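Long-range contacts in CRISPR system Cmr subunit Cmr6 (Pyrococcus furiosus, PDB 4W8V), which binds RNA as a RAMP-family subunit that, together with Cmr1, caps the elongated type III-B Cmr ribonucleoprotein complex of CRISPR antiviral defence: residues N10-K18 against V205-E216; P158-Y169 against Y187-P198. All blocks are in the same frame, centred on the assembly; numbering follows the deposited sequence.

Interaction 1 (N10-K18 against V205-E216)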
loop_
_atom_site.group_PDB
_atom_site.type_symbol
_atom_site.label_atom_id
_atom_site.label_comp_id
_atom_site.label_asym_id
_atom_site.label_seq_id
_atom_site.Cartn_x
_atom_site.Cartn_y
_atom_site.Cartn_z
ATOM N N ASN A 10 -21.182 -3.815 9.869
ATOM C CA ASN A 10 -20.415 -2.945 10.764
ATOM C C ASN A 10 -20.970 -1.527 10.929
ATOM O O ASN A 10 -20.491 -0.780 11.785
ATOM C CB ASN A 10 -18.961 -2.857 10.286
ATOM C CG ASN A 10 -17.973 -3.236 11.366
ATOM O OD1 ASN A 10 -18.308 -3.243 12.549
ATOM N ND2 ASN A 10 -16.750 -3.553 10.967
ATOM N N SER A 11 -21.985 -1.184 10.132
ATOM C CA SER A 11 -22.513 0.184 10.012
ATOM C C SER A 11 -21.487 1.118 9.358
ATOM O O SER A 11 -21.702 2.329 9.257
ATOM C CB SER A 11 -22.946 0.754 11.371
ATOM O OG SER A 11 -21.831 1.239 12.101
ATOM N N LEU A 12 -20.373 0.541 8.916
ATOM C CA LEU A 12 -19.366 1.266 8.158
ATOM C C LEU A 12 -19.750 1.367 6.687
ATOM O O LEU A 12 -20.414 0.485 6.153
ATOM C CB LEU A 12 -18.000 0.573 8.275
ATOM C CG LEU A 12 -16.958 1.007 9.308
ATOM C CD1 LEU A 12 -17.565 1.870 10.400
ATOM C CD2 LEU A 12 -16.300 -0.233 9.898
ATOM N N HIS A 13 -19.321 2.442 6.033
ATOM C CA HIS A 13 -19.410 2.545 4.583
ATOM C C HIS A 13 -18.288 1.736 3.954
ATOM O O HIS A 13 -17.114 1.985 4.222
ATOM C CB HIS A 13 -19.322 4.001 4.127
ATOM C CG HIS A 13 -20.537 4.813 4.450
ATOM N ND1 HIS A 13 -20.554 5.762 5.448
ATOM C CD2 HIS A 13 -21.777 4.814 3.904
ATOM C CE1 HIS A 13 -21.756 6.315 5.505
ATOM N NE2 HIS A 13 -22.512 5.758 4.580
ATOM N N ALA A 14 -18.635 0.764 3.122
ATOM C CA ALA A 14 -17.608 -0.046 2.486
ATOM C C ALA A 14 -17.473 0.278 1.000
ATOM O O ALA A 14 -18.309 -0.130 0.201
ATOM C CB ALA A 14 -17.908 -1.526 2.676
ATOM N N ILE A 15 -16.409 0.993 0.636
ATOM C CA ILE A 15 -16.119 1.247 -0.771
ATOM C C ILE A 15 -15.315 0.077 -1.322
ATOM O O ILE A 15 -14.254 -0.252 -0.798
ATOM C CB ILE A 15 -15.334 2.557 -0.988
ATOM C CG1 ILE A 15 -15.942 3.702 -0.172
ATOM C CG2 ILE A 15 -15.281 2.901 -2.469
ATOM C CD1 ILE A 15 -17.409 3.973 -0.473
ATOM N N THR A 16 -15.822 -0.569 -2.367
ATOM C CA THR A 16 -15.116 -1.704 -2.938
ATOM C C THR A 16 -14.910 -1.605 -4.440
ATOM O O THR A 16 -15.580 -0.838 -5.130
ATOM C CB THR A 16 -15.849 -3.018 -2.653
ATOM O OG1 THR A 16 -16.948 -3.172 -3.567
ATOM C CG2 THR A 16 -16.353 -3.059 -1.221
ATOM N N GLY A 17 -13.964 -2.400 -4.928
ATOM C CA GLY A 17 -13.743 -2.578 -6.348
ATOM C C GLY A 17 -13.135 -3.934 -6.646
ATOM O O GLY A 17 -12.606 -4.591 -5.761
ATOM N N LYS A 18 -13.219 -4.358 -7.899
ATOM C CA LYS A 18 -12.588 -5.595 -8.334
ATOM C C LYS A 18 -11.298 -5.303 -9.090
ATOM O O LYS A 18 -11.293 -4.514 -10.026
ATOM C CB LYS A 18 -13.530 -6.405 -9.216
ATOM C CG LYS A 18 -14.754 -6.936 -8.512
ATOM C CD LYS A 18 -15.509 -7.870 -9.433
ATOM C CE LYS A 18 -16.843 -8.294 -8.855
ATOM N NZ LYS A 18 -17.658 -8.955 -9.908
ATOM N N VAL A 205 -10.960 -5.580 -3.342
ATOM C CA VAL A 205 -10.207 -4.589 -2.595
ATOM C C VAL A 205 -11.171 -3.591 -1.976
ATOM O O VAL A 205 -12.053 -3.075 -2.665
ATOM C CB VAL A 205 -9.216 -3.840 -3.503
ATOM C CG1 VAL A 205 -8.535 -2.706 -2.748
ATOM C CG2 VAL A 205 -8.189 -4.812 -4.108
ATOM N N ALA A 206 -11.020 -3.312 -0.686
ATOM C CA ALA A 206 -11.996 -2.477 -0.002
ATOM C C ALA A 206 -11.440 -1.710 1.181
ATOM O O ALA A 206 -10.504 -2.145 1.838
ATOM C CB ALA A 206 -13.167 -3.341 0.465
ATOM N N VAL A 207 -12.066 -0.575 1.466
ATOM C CA VAL A 207 -11.789 0.190 2.670
ATOM C C VAL A 207 -13.119 0.597 3.305
ATOM O O VAL A 207 -14.112 0.702 2.615
ATOM C CB VAL A 207 -10.930 1.447 2.378
ATOM C CG1 VAL A 207 -9.582 1.052 1.785
ATOM C CG2 VAL A 207 -11.660 2.420 1.465
ATOM N N GLY A 208 -13.129 0.826 4.614
ATOM C CA GLY A 208 -14.356 1.153 5.317
ATOM C C GLY A 208 -14.217 2.245 6.360
ATOM O O GLY A 208 -13.137 2.476 6.898
ATOM N N GLY A 209 -15.323 2.922 6.651
ATOM C CA GLY A 209 -15.331 3.966 7.656
ATOM C C GLY A 209 -16.682 4.636 7.761
ATOM O O GLY A 209 -17.546 4.433 6.915
ATOM N N ARG A 210 -16.870 5.439 8.801
ATOM C CA ARG A 210 -18.142 6.121 9.008
ATOM C C ARG A 210 -18.298 7.270 8.029
ATOM O O ARG A 210 -19.346 7.434 7.410
ATOM C CB ARG A 210 -18.253 6.651 10.434
ATOM C CG ARG A 210 -18.033 5.617 11.513
ATOM C CD ARG A 210 -17.128 6.194 12.581
ATOM N NE ARG A 210 -17.201 5.468 13.842
ATOM C CZ ARG A 210 -18.018 5.792 14.838
ATOM N NH1 ARG A 210 -18.840 6.828 14.716
ATOM N NH2 ARG A 210 -18.014 5.080 15.957
ATOM N N ASP A 211 -17.246 8.074 7.916
ATOM C CA ASP A 211 -17.223 9.191 6.985
ATOM C C ASP A 211 -17.111 8.648 5.571
ATOM O O ASP A 211 -16.063 8.138 5.175
ATOM C CB ASP A 211 -16.059 10.132 7.303
ATOM C CG ASP A 211 -16.209 11.495 6.654
ATOM O OD1 ASP A 211 -16.896 11.598 5.611
ATOM O OD2 ASP A 211 -15.635 12.466 7.194
ATOM N N ARG A 212 -18.190 8.747 4.809
ATOM C CA ARG A 212 -18.188 8.195 3.463
ATOM C C ARG A 212 -17.213 8.906 2.521
ATOM O O ARG A 212 -16.519 8.259 1.739
ATOM C CB ARG A 212 -19.587 8.239 2.865
ATOM C CG ARG A 212 -19.622 7.723 1.452
ATOM C CD ARG A 212 -21.030 7.612 0.915
ATOM N NE ARG A 212 -21.014 7.123 -0.462
ATOM C CZ ARG A 212 -21.044 5.838 -0.802
ATOM N NH1 ARG A 212 -21.109 4.900 0.136
ATOM N NH2 ARG A 212 -21.018 5.492 -2.083
ATOM N N GLU A 213 -17.161 10.230 2.585
ATOM C CA GLU A 213 -16.310 10.966 1.664
ATOM C C GLU A 213 -14.834 10.788 2.019
ATOM O O GLU A 213 -13.978 10.769 1.135
ATOM C CB GLU A 213 -16.673 12.452 1.641
ATOM N N LEU A 214 -14.538 10.656 3.309
ATOM C CA LEU A 214 -13.172 10.394 3.734
ATOM C C LEU A 214 -12.748 9.009 3.255
ATOM O O LEU A 214 -11.649 8.830 2.734
ATOM C CB LEU A 214 -13.029 10.496 5.252
ATOM C CG LEU A 214 -11.579 10.332 5.717
ATOM C CD1 LEU A 214 -10.817 11.639 5.523
ATOM C CD2 LEU A 214 -11.477 9.828 7.154
ATOM N N THR A 215 -13.634 8.035 3.427
ATOM C CA THR A 215 -13.362 6.663 3.037
ATOM C C THR A 215 -13.162 6.556 1.529
ATOM O O THR A 215 -12.301 5.808 1.059
ATOM C CB THR A 215 -14.504 5.732 3.495
ATOM O OG1 THR A 215 -14.605 5.795 4.922
ATOM C CG2 THR A 215 -14.252 4.295 3.078
ATOM N N GLU A 216 -13.944 7.319 0.775
ATOM C CA GLU A 216 -13.831 7.301 -0.681
ATOM C C GLU A 216 -12.473 7.801 -1.148
ATOM O O GLU A 216 -11.894 7.245 -2.079
ATOM C CB GLU A 216 -14.941 8.134 -1.321
ATOM C CG GLU A 216 -16.242 7.368 -1.489
ATOM C CD GLU A 216 -17.361 8.220 -2.052
ATOM O OE1 GLU A 216 -17.260 9.467 -1.986
ATOM O OE2 GLU A 216 -18.343 7.635 -2.556
#
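His-13 grips the end of strand 205-209 with two donors. Its ring ND1 gives a 2.8 Å hydrogen bond to Arg-210 O, and its backbone N gives one of equal length to Gly-209 O. Arg-210 O lies in the imidazole plane, but the ring comes to that oxygen from above the carbonyl plane, 45° out of it. From here the two strands run antiparallel. His-13/Gly-209, Ile-15/Val-207 and Gly-17/Val-205 are the hydrogen-bonded pairs, each joined by two backbone bonds. The strands are the central two of a four-stranded sheet whose order, with helix 212-228 following, is that of the ferredoxin-like fold of RAMP proteins.

The face carrying His-13 and Ile-15 meets the first turn of that helix. Arg-212 CB sits over one face of the imidazole, a CH-pi contact 3.8 Å from the ring centroid. The CG of Arg-212 is anti to its backbone N (chi1 178°) and the chain stays extended to NE, so it crosses the ring at about a right angle and carries NH1 to 3.8 Å from His-13 CD2. Ile-15 CD1 lies over a face of the guanidinium, while Ile-15 CG1 touches Thr-215 CG2 at 3.7 Å. Thr-215 OG1 donates to Asp-211 O, which also accepts Thr-215 N from the opposite face of its plane. Asp-211 N-caps the helix through weak OD1 bonds, and its OD2 pairs with Arg-131. On the other face of the sheet, Thr-16 CG2 meets Ala-206 CB at 3.6 Å.

Since NE of Arg-212 is 3.4 Å from Glu-216 OE2 in a salt bridge, the guanidinium is held beside the imidazole. A guanidinium so close would tend to disfavour a second proton on the ring, an effect that the Glu-216 carboxylate would partly offset.

Interaction 2 (P158-Y169 against Y187-P198)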
loop_
_atom_site.group_PDB
_atom_site.type_symbol
_atom_site.label_atom_id
_atom_site.label_comp_id
_atom_site.label_asym_id
_atom_site.label_seq_id
_atom_site.Cartn_x
_atom_site.Cartn_y
_atom_site.Cartn_z
ATOM N N PRO A 158 -5.097 -21.241 -11.681
ATOM C CA PRO A 158 -3.845 -20.480 -11.832
ATOM C C PRO A 158 -2.623 -21.331 -11.573
ATOM O O PRO A 158 -2.588 -22.098 -10.616
ATOM C CB PRO A 158 -3.968 -19.373 -10.784
ATOM C CG PRO A 158 -4.916 -19.909 -9.778
ATOM C CD PRO A 158 -5.885 -20.784 -10.524
ATOM N N ILE A 159 -1.636 -21.220 -12.449
ATOM C CA ILE A 159 -0.362 -21.885 -12.221
ATOM C C ILE A 159 0.491 -21.054 -11.266
ATOM O O ILE A 159 0.879 -19.927 -11.589
ATOM C CB ILE A 159 0.403 -22.118 -13.528
ATOM C CG1 ILE A 159 -0.398 -23.041 -14.446
ATOM C CG2 ILE A 159 1.746 -22.726 -13.231
ATOM C CD1 ILE A 159 -0.890 -24.316 -13.766
ATOM N N LEU A 160 0.768 -21.623 -10.096
ATOM C CA LEU A 160 1.519 -20.935 -9.049
ATOM C C LEU A 160 2.964 -21.408 -8.981
ATOM O O LEU A 160 3.232 -22.603 -9.078
ATOM C CB LEU A 160 0.845 -21.139 -7.689
ATOM C CG LEU A 160 -0.591 -20.616 -7.590
ATOM C CD1 LEU A 160 -1.138 -20.820 -6.193
ATOM C CD2 LEU A 160 -0.663 -19.154 -7.985
ATOM N N GLU A 161 3.895 -20.468 -8.808
ATOM C CA GLU A 161 5.300 -20.820 -8.636
ATOM C C GLU A 161 5.727 -20.602 -7.188
ATOM O O GLU A 161 5.381 -19.591 -6.571
ATOM C CB GLU A 161 6.194 -20.010 -9.579
ATOM C CG GLU A 161 5.989 -20.283 -11.063
ATOM C CD GLU A 161 6.424 -21.676 -11.479
ATOM O OE1 GLU A 161 7.392 -22.204 -10.893
ATOM O OE2 GLU A 161 5.790 -22.250 -12.394
ATOM N N LEU A 162 6.465 -21.568 -6.649
ATOM C CA LEU A 162 6.996 -21.493 -5.293
ATOM C C LEU A 162 8.499 -21.234 -5.274
ATOM O O LEU A 162 9.268 -22.030 -5.806
ATOM C CB LEU A 162 6.712 -22.791 -4.537
ATOM C CG LEU A 162 7.272 -22.775 -3.116
ATOM C CD1 LEU A 162 6.493 -21.787 -2.262
ATOM C CD2 LEU A 162 7.243 -24.168 -2.517
ATOM N N ASP A 163 8.917 -20.132 -4.649
ATOM C CA ASP A 163 10.339 -19.832 -4.516
ATOM C C ASP A 163 10.708 -19.467 -3.085
ATOM O O ASP A 163 9.862 -19.101 -2.279
ATOM C CB ASP A 163 10.746 -18.700 -5.457
ATOM C CG ASP A 163 10.829 -19.150 -6.897
ATOM O OD1 ASP A 163 11.916 -19.628 -7.303
ATOM O OD2 ASP A 163 9.813 -19.031 -7.618
ATOM N N ILE A 164 11.988 -19.555 -2.770
ATOM C CA ILE A 164 12.423 -19.199 -1.436
ATOM C C ILE A 164 13.305 -17.962 -1.476
ATOM O O ILE A 164 14.236 -17.875 -2.257
ATOM C CB ILE A 164 13.117 -20.390 -0.785
ATOM C CG1 ILE A 164 12.053 -21.463 -0.515
ATOM C CG2 ILE A 164 13.780 -19.990 0.518
ATOM C CD1 ILE A 164 12.596 -22.836 -0.426
ATOM N N MET A 165 12.935 -16.966 -0.681
ATOM C CA MET A 165 13.722 -15.745 -0.559
ATOM C C MET A 165 13.873 -15.387 0.906
ATOM O O MET A 165 13.141 -15.902 1.764
ATOM C CB MET A 165 13.087 -14.584 -1.324
ATOM C CG MET A 165 13.046 -14.776 -2.848
ATOM S SD MET A 165 12.483 -13.346 -3.781
ATOM C CE MET A 165 10.782 -13.190 -3.238
ATOM N N ASN A 166 14.844 -14.517 1.180
ATOM C CA ASN A 166 15.104 -14.010 2.524
ATOM C C ASN A 166 14.826 -12.510 2.603
ATOM O O ASN A 166 14.903 -11.816 1.606
ATOM C CB ASN A 166 16.549 -14.298 2.940
ATOM C CG ASN A 166 16.825 -15.782 3.118
ATOM O OD1 ASN A 166 16.457 -16.600 2.282
ATOM N ND2 ASN A 166 17.487 -16.132 4.214
ATOM N N PRO A 167 14.484 -12.010 3.790
ATOM C CA PRO A 167 14.241 -10.579 3.964
ATOM C C PRO A 167 15.510 -9.778 4.254
ATOM O O PRO A 167 16.362 -10.206 5.012
ATOM C CB PRO A 167 13.326 -10.538 5.179
ATOM C CG PRO A 167 13.793 -11.691 5.993
ATOM C CD PRO A 167 14.151 -12.767 5.007
ATOM N N HIS A 168 15.607 -8.613 3.639
ATOM C CA HIS A 168 16.552 -7.606 4.047
ATOM C C HIS A 168 15.811 -6.312 4.361
ATOM O O HIS A 168 15.034 -5.832 3.533
ATOM C CB HIS A 168 17.599 -7.361 2.972
ATOM C CG HIS A 168 18.286 -6.046 3.135
ATOM N ND1 HIS A 168 19.134 -5.785 4.188
ATOM C CD2 HIS A 168 18.174 -4.893 2.437
ATOM C CE1 HIS A 168 19.549 -4.532 4.104
ATOM N NE2 HIS A 168 18.975 -3.970 3.057
ATOM N N TYR A 169 16.032 -5.750 5.552
ATOM C CA TYR A 169 15.341 -4.515 5.914
ATOM C C TYR A 169 16.271 -3.322 5.933
ATOM O O TYR A 169 17.431 -3.407 6.362
ATOM C CB TYR A 169 14.630 -4.656 7.270
ATOM C CG TYR A 169 13.565 -5.732 7.270
ATOM C CD1 TYR A 169 12.278 -5.468 6.782
ATOM C CD2 TYR A 169 13.848 -7.017 7.719
ATOM C CE1 TYR A 169 11.299 -6.452 6.771
ATOM C CE2 TYR A 169 12.885 -8.003 7.703
ATOM C CZ TYR A 169 11.611 -7.718 7.227
ATOM O OH TYR A 169 10.641 -8.700 7.206
ATOM N N TYR A 187 20.893 -9.972 3.590
ATOM C CA TYR A 187 19.680 -10.658 3.990
ATOM C C TYR A 187 19.871 -11.343 5.340
ATOM O O TYR A 187 20.973 -11.761 5.690
ATOM C CB TYR A 187 19.282 -11.687 2.931
ATOM C CG TYR A 187 19.189 -11.110 1.546
ATOM C CD1 TYR A 187 18.032 -10.478 1.121
ATOM C CD2 TYR A 187 20.255 -11.204 0.661
ATOM C CE1 TYR A 187 17.934 -9.939 -0.148
ATOM C CE2 TYR A 187 20.170 -10.660 -0.618
ATOM C CZ TYR A 187 18.995 -10.034 -1.013
ATOM O OH TYR A 187 18.885 -9.486 -2.267
ATOM N N ASP A 188 18.774 -11.462 6.080
ATOM C CA ASP A 188 18.758 -12.195 7.327
ATOM C C ASP A 188 18.666 -13.685 6.992
ATOM O O ASP A 188 18.188 -14.036 5.914
ATOM C CB ASP A 188 17.595 -11.717 8.195
ATOM C CG ASP A 188 17.725 -10.258 8.572
ATOM O OD1 ASP A 188 18.838 -9.851 9.011
ATOM O OD2 ASP A 188 16.741 -9.502 8.405
ATOM N N PRO A 189 19.166 -14.557 7.886
ATOM C CA PRO A 189 19.189 -16.010 7.680
ATOM C C PRO A 189 17.851 -16.689 7.986
ATOM O O PRO A 189 17.762 -17.606 8.796
ATOM C CB PRO A 189 20.261 -16.471 8.671
ATOM C CG PRO A 189 20.115 -15.527 9.787
ATOM C CD PRO A 189 19.858 -14.190 9.132
ATOM N N ILE A 190 16.799 -16.223 7.345
ATOM C CA ILE A 190 15.509 -16.854 7.530
ATOM C C ILE A 190 14.864 -17.030 6.162
ATOM O O ILE A 190 14.517 -16.054 5.497
ATOM C CB ILE A 190 14.638 -16.041 8.513
ATOM C CG1 ILE A 190 13.189 -16.501 8.485
ATOM C CG2 ILE A 190 14.735 -14.564 8.233
ATOM C CD1 ILE A 190 12.339 -15.745 9.472
ATOM N N PRO A 191 14.779 -18.290 5.702
ATOM C CA PRO A 191 14.175 -18.626 4.409
ATOM C C PRO A 191 12.656 -18.531 4.453
ATOM O O PRO A 191 12.029 -19.004 5.379
ATOM C CB PRO A 191 14.631 -20.065 4.178
ATOM C CG PRO A 191 14.784 -20.611 5.535
ATOM C CD PRO A 191 15.364 -19.478 6.346
ATOM N N ILE A 192 12.072 -17.914 3.440
ATOM C CA ILE A 192 10.639 -17.650 3.434
ATOM C C ILE A 192 10.046 -18.139 2.120
ATOM O O ILE A 192 10.608 -17.867 1.057
ATOM C CB ILE A 192 10.350 -16.126 3.618
ATOM C CG1 ILE A 192 10.867 -15.626 4.968
ATOM C CG2 ILE A 192 8.899 -15.829 3.508
ATOM C CD1 ILE A 192 10.813 -14.093 5.095
ATOM N N PHE A 193 8.933 -18.883 2.199
ATOM C CA PHE A 193 8.207 -19.307 1.007
ATOM C C PHE A 193 7.490 -18.157 0.344
ATOM O O PHE A 193 6.827 -17.375 0.999
ATOM C CB PHE A 193 7.179 -20.389 1.329
ATOM C CG PHE A 193 7.775 -21.712 1.701
ATOM C CD1 PHE A 193 8.324 -22.532 0.735
ATOM C CD2 PHE A 193 7.745 -22.148 3.010
ATOM C CE1 PHE A 193 8.845 -23.763 1.075
ATOM C CE2 PHE A 193 8.264 -23.365 3.355
ATOM C CZ PHE A 193 8.813 -24.180 2.388
ATOM N N PHE A 194 7.633 -18.070 -0.970
ATOM C CA PHE A 194 6.925 -17.082 -1.777
ATOM C C PHE A 194 6.183 -17.768 -2.915
ATOM O O PHE A 194 6.773 -18.564 -3.644
ATOM C CB PHE A 194 7.889 -16.042 -2.357
ATOM C CG PHE A 194 8.246 -14.944 -1.397
ATOM C CD1 PHE A 194 7.541 -13.754 -1.393
ATOM C CD2 PHE A 194 9.279 -15.112 -0.484
ATOM C CE1 PHE A 194 7.868 -12.745 -0.506
ATOM C CE2 PHE A 194 9.618 -14.101 0.414
ATOM C CZ PHE A 194 8.911 -12.914 0.397
ATOM N N LEU A 195 4.890 -17.466 -3.043
ATOM C CA LEU A 195 4.104 -17.882 -4.187
ATOM C C LEU A 195 4.008 -16.758 -5.199
ATOM O O LEU A 195 3.694 -15.619 -4.840
ATOM C CB LEU A 195 2.697 -18.308 -3.749
ATOM C CG LEU A 195 2.632 -19.605 -2.947
ATOM C CD1 LEU A 195 1.197 -19.859 -2.465
ATOM C CD2 LEU A 195 3.172 -20.771 -3.771
ATOM N N THR A 196 4.297 -17.063 -6.459
ATOM C CA THR A 196 4.081 -16.083 -7.521
ATOM C C THR A 196 2.753 -16.356 -8.191
ATOM O O THR A 196 2.493 -17.468 -8.634
ATOM C CB THR A 196 5.203 -16.094 -8.574
ATOM O OG1 THR A 196 6.433 -15.737 -7.939
ATOM C CG2 THR A 196 4.902 -15.090 -9.673
ATOM N N VAL A 197 1.917 -15.325 -8.223
ATOM C CA VAL A 197 0.549 -15.398 -8.720
ATOM C C VAL A 197 0.514 -14.839 -10.132
ATOM O O VAL A 197 1.071 -13.776 -10.380
ATOM C CB VAL A 197 -0.416 -14.611 -7.812
ATOM C CG1 VAL A 197 -1.825 -14.503 -8.443
ATOM C CG2 VAL A 197 -0.473 -15.248 -6.434
ATOM N N PRO A 198 -0.126 -15.563 -11.076
ATOM C CA PRO A 198 -0.041 -15.094 -12.464
ATOM C C PRO A 198 -0.867 -13.842 -12.713
ATOM O O PRO A 198 -1.588 -13.385 -11.829
ATOM C CB PRO A 198 -0.579 -16.278 -13.280
ATOM C CG PRO A 198 -1.355 -17.123 -12.314
ATOM C CD PRO A 198 -0.723 -16.908 -10.963
HETATM O O HOH W 1 17.594 -7.187 7.709
#
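Met-165 and Phe-194 cross at about a right angle on one face of an antiparallel strand pair, the two arms of a long-looped beta-hairpin. Strand 161-165 is an outermost strand of a three-stranded sheet, and strand 192-197 lies between it and strand 25-28. The bend at the end of the methionine (chi3 -65°) brings CE down over the middle of the ring, 3.6 Å from the Phe-194 centroid and only 11° off the normal. SD stays higher over the same face, in a more distant Met-aromatic contact. Val-26 of the third strand touches both side chains, so the cluster continues onto the neighbouring strand.

The opposite face carries Leu-162, Ile-164, Phe-193 and Leu-195. Leu-162 crosses Phe-193 at a slant: its CD1 lies 3.6 Å from Phe-193 CD1 and 3.8 Å from Leu-195 CD2. Ile-164 instead runs alongside Phe-193, pointing the same way, and its CG2 rests on Pro-191 CB. At the far end of the pair, Pro-198 lies crosswise to Leu-160, with CD 3.7 Å from Leu-160 CD2, and its CG meets Pro-158 CB.

Beyond the strands the two segments stay joined by polar bonds. The Asn-166 amide is coplanar with its acceptor: ND2 donates to Asp-188 O over 2.8 Å, almost straight at 173° and in the carbonyl plane. That carbonyl also takes a weak bond from Ile-190 N, across the inverse gamma turn centred on Pro-189. Pro-167 packs its CD and CG against Ile-190 CG2 and Ile-192 CD1, while its carbonyl O accepts Asp-188 N. A water closes the end of the contact: it accepts from Tyr-169 N at 3.0 Å and donates to Asp-188 OD2 at 2.6 Å.

How the interactions relate
From the N terminus of this C-terminal portion of Cmr6, the chain first lays down strand 13-21, half of interaction 1, then strand 25-28, which joins the smaller sheet. Helices and strand 143-149 follow before interaction 2 closes a short loop: strand 161-165 is followed, with no intervening helix or strand, by strand 192-197. The next strand, 202-209, returns to strand 13-21, so interaction 1 closes the much larger loop and interaction 2 is nested inside it. Their centres are 32 Å apart, on opposite sides of the chain's centre, and the two do not touch. One ties the four-stranded sheet to helix 212-228; the other builds the edge of the three-stranded sheet.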